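PDB 6KVR: fatty acid amide hydrolase from Candida albicans, which probably hydrolyses monocarboxylic acid amides to the carboxylate and ammonium, as a serine hydrolase of the amidase signature family. Local coordinates for residues P272-I277 with P293-P298; H183-S188 with R276-G281; V199-P204 with S235-I240. One frame throughout, in Å; residues are numbered along the deposited sequence.

Interaction 1: P272-I277 with P293-P298; sequences PTTKRI and PAVAGP
V295 points its side chain toward the loop 272-277 and splits its two methyls over it: CG1 rests on the P272 ring at CD (3.6 Å), while CG2 lies 3.4 Å from P272 O and also packs under T274 CA. The T274 and V295 side chains cross at about a right angle. A chi1 of 55° puts T274 OG1 between the backbone N and the carbonyl carbon, bonded to D491, and leaves CG2 anti to that carbon, 3.7 Å from both V295 CG2 and P293 CG. At the other end the P272 ring turns CG toward A296 O (3.2 Å), and I277 brings CG2 onto A296 CB at 3.7 Å. The type II turn T273-R276 thereby folds over strand 295-300, which lies between strands 268-271 and 248-253 in the amidase sheet and bonds to the latter through V295 and D253. Polar communication is through water: one molecule joins K275 N (3.1 Å) to A294 O (3.0 Å), and another accepts from A296 N (3.1 Å). With no direct hydrogen bond between the segments, methyl and proline packing plus bridging water hold the turn on the strand, and its threonine hydroxyls are anchored beyond both segments.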
ATOM      1  N   PRO A 272      -3.965   3.689  13.278  1.00 19.69           N
ATOM      2  CA  PRO A 272      -2.840   4.174  12.469  1.00 23.52           C
ATOM      3  C   PRO A 272      -3.113   4.050  10.973  1.00 25.56           C
ATOM      4  O   PRO A 272      -4.055   3.375  10.530  1.00 21.68           O
ATOM      5  CB  PRO A 272      -1.670   3.286  12.901  1.00 25.95           C
ATOM      6  CG  PRO A 272      -2.276   2.122  13.635  1.00 25.17           C
ATOM      7  CD  PRO A 272      -3.699   2.406  13.944  1.00 23.11           C
ATOM      8  N   THR A 273      -2.296   4.768  10.196  1.00 20.35           N
ATOM      9  CA  THR A 273      -2.304   4.597   8.747  1.00 23.19           C
ATOM     10  C   THR A 273      -2.036   3.138   8.420  1.00 22.57           C
ATOM     11  O   THR A 273      -1.259   2.472   9.114  1.00 22.25           O
ATOM     12  CB  THR A 273      -1.225   5.467   8.073  1.00 28.45           C
ATOM     13  OG1 THR A 273      -1.138   6.747   8.704  1.00 25.86           O
ATOM     14  CG2 THR A 273      -1.567   5.682   6.588  1.00 25.58           C
ATOM     15  N   THR A 274      -2.661   2.640   7.353  1.00 25.06           N
ATOM     16  CA  THR A 274      -2.481   1.233   7.011  1.00 19.86           C
ATOM     17  C   THR A 274      -1.012   0.916   6.765  1.00 21.80           C
ATOM     18  O   THR A 274      -0.221   1.775   6.358  1.00 25.59           O
ATOM     19  CB  THR A 274      -3.289   0.841   5.773  1.00 24.67           C
ATOM     20  OG1 THR A 274      -2.947   1.710   4.685  1.00 27.80           O
ATOM     21  CG2 THR A 274      -4.802   0.914   6.043  1.00 23.96           C
ATOM     22  N   LYS A 275      -0.659  -0.341   7.035  1.00 21.88           N
ATOM     23  CA  LYS A 275       0.613  -0.966   6.688  1.00 25.66           C
ATOM     24  C   LYS A 275       1.771  -0.521   7.570  1.00 24.73           C
ATOM     25  O   LYS A 275       2.921  -0.697   7.203  1.00 27.09           O
ATOM     26  CB  LYS A 275       0.953  -0.763   5.208  1.00 30.70           C
ATOM     27  CG  LYS A 275      -0.182  -1.216   4.275  1.00 28.92           C
ATOM     28  CD  LYS A 275      -0.419  -0.215   3.147  1.00 44.28           C
ATOM     29  CE  LYS A 275       0.217  -0.676   1.810  1.00 49.19           C
ATOM     30  NZ  LYS A 275       0.456   0.427   0.801  1.00 45.93           N
ATOM     31  N   ARG A 276       1.502   0.027   8.750  1.00 22.39           N
ATOM     32  CA  ARG A 276       2.556   0.237   9.727  1.00 21.88           C
ATOM     33  C   ARG A 276       2.587  -0.877  10.771  1.00 27.87           C
ATOM     34  O   ARG A 276       3.662  -1.385  11.107  1.00 26.07           O
ATOM     35  CB  ARG A 276       2.374   1.604  10.404  1.00 23.42           C
ATOM     36  CG  ARG A 276       2.338   2.779   9.441  1.00 23.99           C
ATOM     37  CD  ARG A 276       2.594   4.124  10.138  1.00 29.74           C
ATOM     38  NE  ARG A 276       4.008   4.376  10.395  1.00 27.70           N
ATOM     39  CZ  ARG A 276       4.520   5.553  10.743  1.00 29.40           C
ATOM     40  NH1 ARG A 276       3.769   6.638  10.824  1.00 22.26           N
ATOM     41  NH2 ARG A 276       5.821   5.638  11.029  1.00 27.59           N
ATOM     42  N   ILE A 277       1.419  -1.290  11.258  1.00 20.83           N
ATOM     43  CA  ILE A 277       1.275  -2.362  12.232  1.00 27.63           C
ATOM     44  C   ILE A 277       0.715  -3.576  11.493  1.00 25.89           C
ATOM     45  O   ILE A 277      -0.219  -3.441  10.696  1.00 26.10           O
ATOM     46  CB  ILE A 277       0.371  -1.918  13.406  1.00 26.21           C
ATOM     47  CG1 ILE A 277       1.138  -0.961  14.329  1.00 32.14           C
ATOM     48  CG2 ILE A 277      -0.042  -3.075  14.259  1.00 21.22           C
ATOM     49  CD1 ILE A 277       1.305   0.412  13.802  1.00 32.10           C
ATOM     50  N   PRO A 293      -8.446  -1.663   3.581  1.00 24.23           N
ATOM     51  CA  PRO A 293      -7.769  -2.640   4.441  1.00 26.33           C
ATOM     52  C   PRO A 293      -7.942  -2.313   5.917  1.00 27.41           C
ATOM     53  O   PRO A 293      -7.984  -1.148   6.324  1.00 23.57           O
ATOM     54  CB  PRO A 293      -6.297  -2.546   4.006  1.00 27.44           C
ATOM     55  CG  PRO A 293      -6.159  -1.230   3.337  1.00 28.59           C
ATOM     56  CD  PRO A 293      -7.504  -0.886   2.755  1.00 30.43           C
ATOM     57  N   ALA A 294      -8.063  -3.370   6.710  1.00 22.98           N
ATOM     58  CA  ALA A 294      -8.118  -3.264   8.150  1.00 23.47           C
ATOM     59  C   ALA A 294      -6.768  -2.811   8.698  1.00 27.53           C
ATOM     60  O   ALA A 294      -5.759  -2.752   7.996  1.00 28.30           O
ATOM     61  CB  ALA A 294      -8.513  -4.602   8.769  1.00 24.39           C
ATOM     62  N   VAL A 295      -6.761  -2.495   9.986  1.00 27.32           N
ATOM     63  CA  VAL A 295      -5.606  -1.908  10.641  1.00 24.74           C
ATOM     64  C   VAL A 295      -5.636  -2.371  12.085  1.00 27.09           C
ATOM     65  O   VAL A 295      -6.703  -2.624  12.647  1.00 28.26           O
ATOM     66  CB  VAL A 295      -5.660  -0.368  10.492  1.00 28.79           C
ATOM     67  CG1 VAL A 295      -5.727   0.342  11.843  1.00 24.12           C
ATOM     68  CG2 VAL A 295      -4.535   0.135   9.629  1.00 24.54           C
ATOM     69  N   ALA A 296      -4.466  -2.526  12.682  1.00 26.52           N
ATOM     70  CA  ALA A 296      -4.373  -2.872  14.086  1.00 22.75           C
ATOM     71  C   ALA A 296      -3.713  -1.717  14.826  1.00 24.36           C
ATOM     72  O   ALA A 296      -2.959  -0.940  14.241  1.00 21.71           O
ATOM     73  CB  ALA A 296      -3.582  -4.170  14.284  1.00 25.52           C
ATOM     74  N   GLY A 297      -3.997  -1.588  16.113  1.00 26.18           N
ATOM     75  CA  GLY A 297      -3.415  -0.494  16.855  1.00 24.05           C
ATOM     76  C   GLY A 297      -3.741  -0.512  18.335  1.00 24.29           C
ATOM     77  O   GLY A 297      -4.540  -1.320  18.806  1.00 23.98           O
ATOM     78  N   PRO A 298      -3.134   0.402  19.091  1.00 24.38           N
ATOM     79  CA  PRO A 298      -3.182   0.319  20.549  1.00 25.65           C
ATOM     80  C   PRO A 298      -4.338   1.114  21.141  1.00 25.49           C
ATOM     81  O   PRO A 298      -4.862   2.057  20.543  1.00 24.55           O
ATOM     82  CB  PRO A 298      -1.838   0.931  20.964  1.00 20.90           C
ATOM     83  CG  PRO A 298      -1.613   1.995  19.931  1.00 23.01           C
ATOM     84  CD  PRO A 298      -2.247   1.491  18.633  1.00 23.44           C
TER
HETATM   85  O   HOH W   1      -2.822  -2.520   7.615  1.00 31.88           O
HETATM   86  O   HOH W   2      -2.234  -1.982  10.561  1.00 27.21           O

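Interaction 2: H183-S188 with R276-G281; sequences HGVTTS and RISVKG
V185 and T186 open helix 185-192 against the loop 276-281, where S278 forms an ST turn: its OG accepts from K280 N (3.0 Å), two residues on. G184 is the N-cap residue, and V185 N, in the first turn, donates to K280 O at 3.1 Å along a nearly straight line (164° at the hydrogen). K280 passes obliquely across V185. Its CB touches V185 CG2 at 3.7 Å, CG passes the same methyl slightly farther off, and CD returns to 3.7 Å from it; the fully extended chain, with CG anti to the backbone N (chi1 178°), then carries CE and NZ past the valine, where NZ forms a salt bridge with D449 of the second subunit. The other V185 methyl, CG1, lies on S278 CB (3.6 Å). S278 OG also bonds to D323, which helps fix the turn under the valine. One step along the helix, T186 OG1 is likewise doubly engaged, with S278 O and with the hydroxyl of Y313 on helix 303-317; Y313 also bonds to S278 N. The CA atoms of G184 and G281, two residues without side chains, are the closest CA pair at 4.1 Å. A water accepts from T186 N and donates to K280 O, giving that carbonyl a second partner, while T186 OG1 grips S278 O at 2.7 Å, tilted 20° from the carbonyl plane.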
ATOM      1  N   HIS A 183       1.762 -17.493  17.579  1.00 28.27           N
ATOM      2  CA  HIS A 183       1.210 -16.151  17.633  1.00 27.40           C
ATOM      3  C   HIS A 183       1.128 -15.562  16.230  1.00 29.01           C
ATOM      4  O   HIS A 183       1.910 -15.908  15.342  1.00 28.85           O
ATOM      5  CB  HIS A 183       2.093 -15.257  18.501  1.00 25.86           C
ATOM      6  CG  HIS A 183       2.063 -15.596  19.961  1.00 31.31           C
ATOM      7  ND1 HIS A 183       1.036 -16.308  20.544  1.00 25.78           N
ATOM      8  CD2 HIS A 183       2.942 -15.317  20.955  1.00 27.67           C
ATOM      9  CE1 HIS A 183       1.281 -16.449  21.834  1.00 28.13           C
ATOM     10  NE2 HIS A 183       2.426 -15.853  22.109  1.00 27.14           N
ATOM     11  N   GLY A 184       0.177 -14.656  16.035  1.00 24.91           N
ATOM     12  CA  GLY A 184       0.223 -13.784  14.887  1.00 23.92           C
ATOM     13  C   GLY A 184       1.398 -12.839  14.999  1.00 26.02           C
ATOM     14  O   GLY A 184       2.086 -12.784  16.023  1.00 26.51           O
ATOM     15  N   VAL A 185       1.629 -12.061  13.934  1.00 21.78           N
ATOM     16  CA  VAL A 185       2.835 -11.234  13.891  1.00 26.41           C
ATOM     17  C   VAL A 185       2.839 -10.229  15.040  1.00 26.91           C
ATOM     18  O   VAL A 185       3.843 -10.067  15.742  1.00 26.13           O
ATOM     19  CB  VAL A 185       2.977 -10.531  12.531  1.00 24.93           C
ATOM     20  CG1 VAL A 185       4.144  -9.581  12.571  1.00 20.22           C
ATOM     21  CG2 VAL A 185       3.187 -11.562  11.417  1.00 29.08           C
ATOM     22  N   THR A 186       1.721  -9.538  15.251  1.00 25.66           N
ATOM     23  CA  THR A 186       1.721  -8.477  16.249  1.00 25.07           C
ATOM     24  C   THR A 186       1.913  -9.045  17.657  1.00 26.55           C
ATOM     25  O   THR A 186       2.692  -8.506  18.453  1.00 27.97           O
ATOM     26  CB  THR A 186       0.435  -7.654  16.129  1.00 24.33           C
ATOM     27  OG1 THR A 186       0.582  -6.742  15.041  1.00 31.93           O
ATOM     28  CG2 THR A 186       0.162  -6.844  17.417  1.00 23.44           C
ATOM     29  N   THR A 187       1.250 -10.154  17.974  1.00 24.11           N
ATOM     30  CA  THR A 187       1.409 -10.720  19.307  1.00 28.17           C
ATOM     31  C   THR A 187       2.836 -11.209  19.543  1.00 27.03           C
ATOM     32  O   THR A 187       3.389 -11.019  20.637  1.00 26.99           O
ATOM     33  CB  THR A 187       0.400 -11.846  19.523  1.00 25.85           C
ATOM     34  OG1 THR A 187      -0.918 -11.296  19.521  1.00 27.66           O
ATOM     35  CG2 THR A 187       0.647 -12.544  20.848  1.00 25.80           C
ATOM     36  N   SER A 188       3.462 -11.842  18.549  1.00 25.85           N
ATOM     37  CA  SER A 188       4.805 -12.334  18.825  1.00 26.17           C
ATOM     38  C   SER A 188       5.806 -11.199  18.883  1.00 25.78           C
ATOM     39  O   SER A 188       6.813 -11.316  19.579  1.00 32.27           O
ATOM     40  CB  SER A 188       5.237 -13.407  17.818  1.00 27.63           C
ATOM     41  OG  SER A 188       5.458 -12.887  16.548  1.00 34.58           O
ATOM     42  N   ARG A 276       1.502   0.027   8.750  1.00 22.39           N
ATOM     43  CA  ARG A 276       2.556   0.237   9.727  1.00 21.88           C
ATOM     44  C   ARG A 276       2.587  -0.877  10.771  1.00 27.87           C
ATOM     45  O   ARG A 276       3.662  -1.385  11.107  1.00 26.07           O
ATOM     46  CB  ARG A 276       2.374   1.604  10.404  1.00 23.42           C
ATOM     47  CG  ARG A 276       2.338   2.779   9.441  1.00 23.99           C
ATOM     48  CD  ARG A 276       2.594   4.124  10.138  1.00 29.74           C
ATOM     49  NE  ARG A 276       4.008   4.376  10.395  1.00 27.70           N
ATOM     50  CZ  ARG A 276       4.520   5.553  10.743  1.00 29.40           C
ATOM     51  NH1 ARG A 276       3.769   6.638  10.824  1.00 22.26           N
ATOM     52  NH2 ARG A 276       5.821   5.638  11.029  1.00 27.59           N
ATOM     53  N   ILE A 277       1.419  -1.290  11.258  1.00 20.83           N
ATOM     54  CA  ILE A 277       1.275  -2.362  12.232  1.00 27.63           C
ATOM     55  C   ILE A 277       0.715  -3.576  11.493  1.00 25.89           C
ATOM     56  O   ILE A 277      -0.219  -3.441  10.696  1.00 26.10           O
ATOM     57  CB  ILE A 277       0.371  -1.918  13.406  1.00 26.21           C
ATOM     58  CG1 ILE A 277       1.138  -0.961  14.329  1.00 32.14           C
ATOM     59  CG2 ILE A 277      -0.042  -3.075  14.259  1.00 21.22           C
ATOM     60  CD1 ILE A 277       1.305   0.412  13.802  1.00 32.10           C
ATOM     61  N   SER A 278       1.297  -4.751  11.730  1.00 22.04           N
ATOM     62  CA  SER A 278       0.848  -5.956  11.032  1.00 25.08           C
ATOM     63  C   SER A 278      -0.525  -6.446  11.499  1.00 28.57           C
ATOM     64  O   SER A 278      -0.831  -6.460  12.699  1.00 23.48           O
ATOM     65  CB  SER A 278       1.857  -7.084  11.222  1.00 25.41           C
ATOM     66  OG  SER A 278       1.418  -8.244  10.531  1.00 26.70           O
ATOM     67  N   VAL A 279      -1.350  -6.876  10.536  1.00 26.26           N
ATOM     68  CA  VAL A 279      -2.575  -7.620  10.823  1.00 25.96           C
ATOM     69  C   VAL A 279      -2.442  -9.088  10.442  1.00 30.65           C
ATOM     70  O   VAL A 279      -3.425  -9.826  10.500  1.00 29.98           O
ATOM     71  CB  VAL A 279      -3.813  -7.003  10.143  1.00 25.39           C
ATOM     72  CG1 VAL A 279      -4.054  -5.577  10.639  1.00 24.48           C
ATOM     73  CG2 VAL A 279      -3.665  -7.025   8.628  1.00 23.95           C
ATOM     74  N   LYS A 280      -1.246  -9.533  10.065  1.00 26.36           N
ATOM     75  CA  LYS A 280      -1.048 -10.923   9.665  1.00 28.95           C
ATOM     76  C   LYS A 280      -1.249 -11.888  10.839  1.00 27.37           C
ATOM     77  O   LYS A 280      -0.696 -11.693  11.924  1.00 26.69           O
ATOM     78  CB  LYS A 280       0.353 -11.092   9.065  1.00 26.08           C
ATOM     79  CG  LYS A 280       0.672 -12.512   8.650  1.00 37.86           C
ATOM     80  CD  LYS A 280       2.087 -12.643   8.097  1.00 44.52           C
ATOM     81  CE  LYS A 280       2.470 -14.111   7.911  1.00 46.12           C
ATOM     82  NZ  LYS A 280       3.808 -14.161   7.265  1.00 50.24           N
ATOM     83  N   GLY A 281      -2.031 -12.941  10.616  1.00 24.71           N
ATOM     84  CA  GLY A 281      -2.158 -14.003  11.598  1.00 25.72           C
ATOM     85  C   GLY A 281      -3.357 -13.875  12.520  1.00 26.77           C
ATOM     86  O   GLY A 281      -3.207 -13.581  13.705  1.00 25.59           O
TER
HETATM   87  O   HOH W   3      -0.659  -9.524  13.515  1.00 26.29           O

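Interaction 3: V199-P204 with S235-I240; sequences VRTSQP and SGEGAI
T201 drops straight onto the first turn of helix 235-243, and here the contact is tight. Its CB lies 3.5 Å from G236 C; G236, without a side chain, lets the strand and helix backbones approach to 4.5 Å between the T201 and G236 CA atoms. S202 O accepts a hydrogen bond from G236 N at 3.1 Å, practically straight (179°), although the N-H comes in from above the carbonyl plane. E237 crosses T201 at about a right angle. Bent at chi2 (-59°), its chain folds back so that OE2 meets T201 OG1, a hydrogen bond modelled so short that its exact length is doubtful, while OE1 is held by S156 of the neighbouring strand 155-158. L157 O, on that same strand, is a further hydrogen-bond partner of T201 OG1. A water fills the corner, donating to T201 OG1 and S202 O and accepting from E237 N.

Toward the two ends the packing thins. V199 CG1 and I240 CD1 reach toward each other tip to tip at 3.8 Å, and T201 CG2 comes only to 4.0 Å from I240 CG2. At the far side S235 OG, bonded to G231 O, passes 3.5 Å from P204 CD. The whole interface is nevertheless buried, and strand 199-201 runs at 118° to helix segment 235-240. S233, a predicted charge-relay residue, lies just before this helix and close to P204, and K158, predicted to share that role, ends the adjoining strand and touches Q203. The chemistry thus sets a buried carboxylate between hydroxyls from two adjacent strands, and seals the helix start with a backbone bond and a water.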
ATOM      1  N   VAL A 199      -5.246 -12.267  29.170  1.00 28.07           N
ATOM      2  CA  VAL A 199      -6.667 -12.144  28.832  1.00 28.93           C
ATOM      3  C   VAL A 199      -6.834 -11.841  27.340  1.00 28.18           C
ATOM      4  O   VAL A 199      -6.073 -11.058  26.758  1.00 25.10           O
ATOM      5  CB  VAL A 199      -7.365 -11.058  29.681  1.00 24.55           C
ATOM      6  CG1 VAL A 199      -6.703  -9.706  29.488  1.00 25.10           C
ATOM      7  CG2 VAL A 199      -8.835 -10.960  29.338  1.00 27.41           C
ATOM      8  N   ARG A 200      -7.834 -12.474  26.724  1.00 24.50           N
ATOM      9  CA  ARG A 200      -8.216 -12.209  25.343  1.00 26.86           C
ATOM     10  C   ARG A 200      -9.674 -11.786  25.355  1.00 29.10           C
ATOM     11  O   ARG A 200     -10.513 -12.462  25.967  1.00 29.14           O
ATOM     12  CB  ARG A 200      -8.004 -13.439  24.440  1.00 26.90           C
ATOM     13  CG  ARG A 200      -6.528 -13.854  24.339  1.00 29.00           C
ATOM     14  CD  ARG A 200      -6.352 -15.237  23.737  1.00 26.42           C
ATOM     15  NE  ARG A 200      -6.595 -15.209  22.303  1.00 25.50           N
ATOM     16  CZ  ARG A 200      -6.854 -16.283  21.571  1.00 29.01           C
ATOM     17  NH1 ARG A 200      -6.897 -17.487  22.111  1.00 23.93           N
ATOM     18  NH2 ARG A 200      -7.042 -16.147  20.258  1.00 22.58           N
ATOM     19  N   THR A 201      -9.967 -10.675  24.688  1.00 29.03           N
ATOM     20  CA  THR A 201     -11.193  -9.918  24.902  1.00 26.98           C
ATOM     21  C   THR A 201     -12.220 -10.169  23.809  1.00 26.79           C
ATOM     22  O   THR A 201     -11.900 -10.616  22.702  1.00 27.37           O
ATOM     23  CB  THR A 201     -10.884  -8.425  24.978  1.00 28.50           C
ATOM     24  OG1 THR A 201     -10.040  -8.058  23.877  1.00 30.48           O
ATOM     25  CG2 THR A 201     -10.170  -8.106  26.289  1.00 30.81           C
ATOM     26  N   SER A 202     -13.459  -9.805  24.123  1.00 26.69           N
ATOM     27  CA  SER A 202     -14.621 -10.147  23.319  1.00 26.77           C
ATOM     28  C   SER A 202     -14.744  -9.264  22.086  1.00 24.67           C
ATOM     29  O   SER A 202     -14.143  -8.188  21.981  1.00 24.22           O
ATOM     30  CB  SER A 202     -15.906 -10.054  24.143  1.00 28.14           C
ATOM     31  OG  SER A 202     -16.085  -8.718  24.600  1.00 32.68           O
ATOM     32  N   GLN A 203     -15.560  -9.751  21.156  1.00 21.83           N
ATOM     33  CA  GLN A 203     -15.792  -9.158  19.849  1.00 24.03           C
ATOM     34  C   GLN A 203     -17.129  -9.682  19.348  1.00 24.26           C
ATOM     35  O   GLN A 203     -17.553 -10.768  19.747  1.00 25.69           O
ATOM     36  CB  GLN A 203     -14.666  -9.530  18.876  1.00 20.93           C
ATOM     37  CG  GLN A 203     -14.629 -11.024  18.627  1.00 28.75           C
ATOM     38  CD  GLN A 203     -13.237 -11.581  18.489  1.00 30.88           C
ATOM     39  OE1 GLN A 203     -12.250 -10.838  18.421  1.00 29.77           O
ATOM     40  NE2 GLN A 203     -13.143 -12.903  18.466  1.00 30.96           N
ATOM     41  N   PRO A 204     -17.818  -8.939  18.504  1.00 23.08           N
ATOM     42  CA  PRO A 204     -19.088  -9.429  17.964  1.00 21.14           C
ATOM     43  C   PRO A 204     -18.898 -10.524  16.924  1.00 26.03           C
ATOM     44  O   PRO A 204     -17.857 -10.627  16.273  1.00 23.61           O
ATOM     45  CB  PRO A 204     -19.694  -8.178  17.323  1.00 19.06           C
ATOM     46  CG  PRO A 204     -18.453  -7.376  16.918  1.00 21.53           C
ATOM     47  CD  PRO A 204     -17.526  -7.560  18.092  1.00 21.40           C
ATOM     48  N   SER A 235     -14.544  -4.961  21.374  1.00 22.39           N
ATOM     49  CA  SER A 235     -15.472  -4.642  22.458  1.00 25.21           C
ATOM     50  C   SER A 235     -14.822  -4.784  23.831  1.00 29.20           C
ATOM     51  O   SER A 235     -14.882  -3.863  24.659  1.00 30.16           O
ATOM     52  CB  SER A 235     -16.699  -5.543  22.381  1.00 23.46           C
ATOM     53  OG  SER A 235     -17.109  -5.693  21.044  1.00 24.76           O
ATOM     54  N   GLY A 236     -14.230  -5.949  24.102  1.00 24.84           N
ATOM     55  CA  GLY A 236     -13.631  -6.184  25.400  1.00 27.08           C
ATOM     56  C   GLY A 236     -12.422  -5.316  25.652  1.00 29.37           C
ATOM     57  O   GLY A 236     -12.109  -5.012  26.805  1.00 25.22           O
ATOM     58  N   GLU A 237     -11.715  -4.911  24.588  1.00 25.33           N
ATOM     59  CA  GLU A 237     -10.581  -4.004  24.766  1.00 29.75           C
ATOM     60  C   GLU A 237     -11.029  -2.666  25.351  1.00 26.62           C
ATOM     61  O   GLU A 237     -10.418  -2.159  26.290  1.00 25.52           O
ATOM     62  CB  GLU A 237      -9.831  -3.804  23.444  1.00 29.16           C
ATOM     63  CG  GLU A 237      -9.151  -5.089  22.976  1.00 33.33           C
ATOM     64  CD  GLU A 237      -8.161  -5.595  24.014  1.00 34.93           C
ATOM     65  OE1 GLU A 237      -7.550  -4.748  24.707  1.00 35.63           O
ATOM     66  OE2 GLU A 237      -8.033  -6.825  24.183  1.00 34.13           O
ATOM     67  N   GLY A 238     -12.092  -2.074  24.800  1.00 29.33           N
ATOM     68  CA  GLY A 238     -12.575  -0.811  25.334  1.00 26.68           C
ATOM     69  C   GLY A 238     -13.008  -0.928  26.785  1.00 30.40           C
ATOM     70  O   GLY A 238     -12.683  -0.072  27.613  1.00 28.99           O
ATOM     71  N   ALA A 239     -13.734  -1.999  27.116  1.00 26.12           N
ATOM     72  CA  ALA A 239     -14.180  -2.185  28.490  1.00 27.74           C
ATOM     73  C   ALA A 239     -12.990  -2.334  29.434  1.00 30.46           C
ATOM     74  O   ALA A 239     -12.915  -1.652  30.462  1.00 31.07           O
ATOM     75  CB  ALA A 239     -15.107  -3.399  28.588  1.00 24.29           C
ATOM     76  N   ILE A 240     -12.037  -3.209  29.096  1.00 26.14           N
ATOM     77  CA  ILE A 240     -10.983  -3.535  30.058  1.00 29.02           C
ATOM     78  C   ILE A 240      -9.986  -2.385  30.179  1.00 27.75           C
ATOM     79  O   ILE A 240      -9.477  -2.108  31.266  1.00 28.12           O
ATOM     80  CB  ILE A 240     -10.291  -4.864  29.692  1.00 28.81           C
ATOM     81  CG1 ILE A 240      -9.350  -5.293  30.812  1.00 30.77           C
ATOM     82  CG2 ILE A 240      -9.461  -4.733  28.410  1.00 29.35           C
ATOM     83  CD1 ILE A 240      -8.797  -6.699  30.629  1.00 31.42           C
TER
HETATM   84  O   HOH W   4     -11.685  -6.706  22.018  1.00 25.95           O

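Overall arrangement
Interactions 1 and 2 adjoin, their centres about 10 Å apart, and share R276 and I277 of the loop between strands 268-271 and 295-300; V279 from interaction 2 packs on the backbone of V295 and A296. Interaction 3 lies about 18 Å from both, centre to centre, without touching either. It closes within the chain loop that interaction 2 spans, helix 185-192 leading on to strand 199-201, and it is complete before interaction 1 opens. Strands 199-201 and 295-300 belong to one mixed sheet, with 155-158 and 248-253 between them. The same central sheet, carrying the predicted catalytic K158, therefore receives a helix at interaction 3 and a long loop at interaction 1.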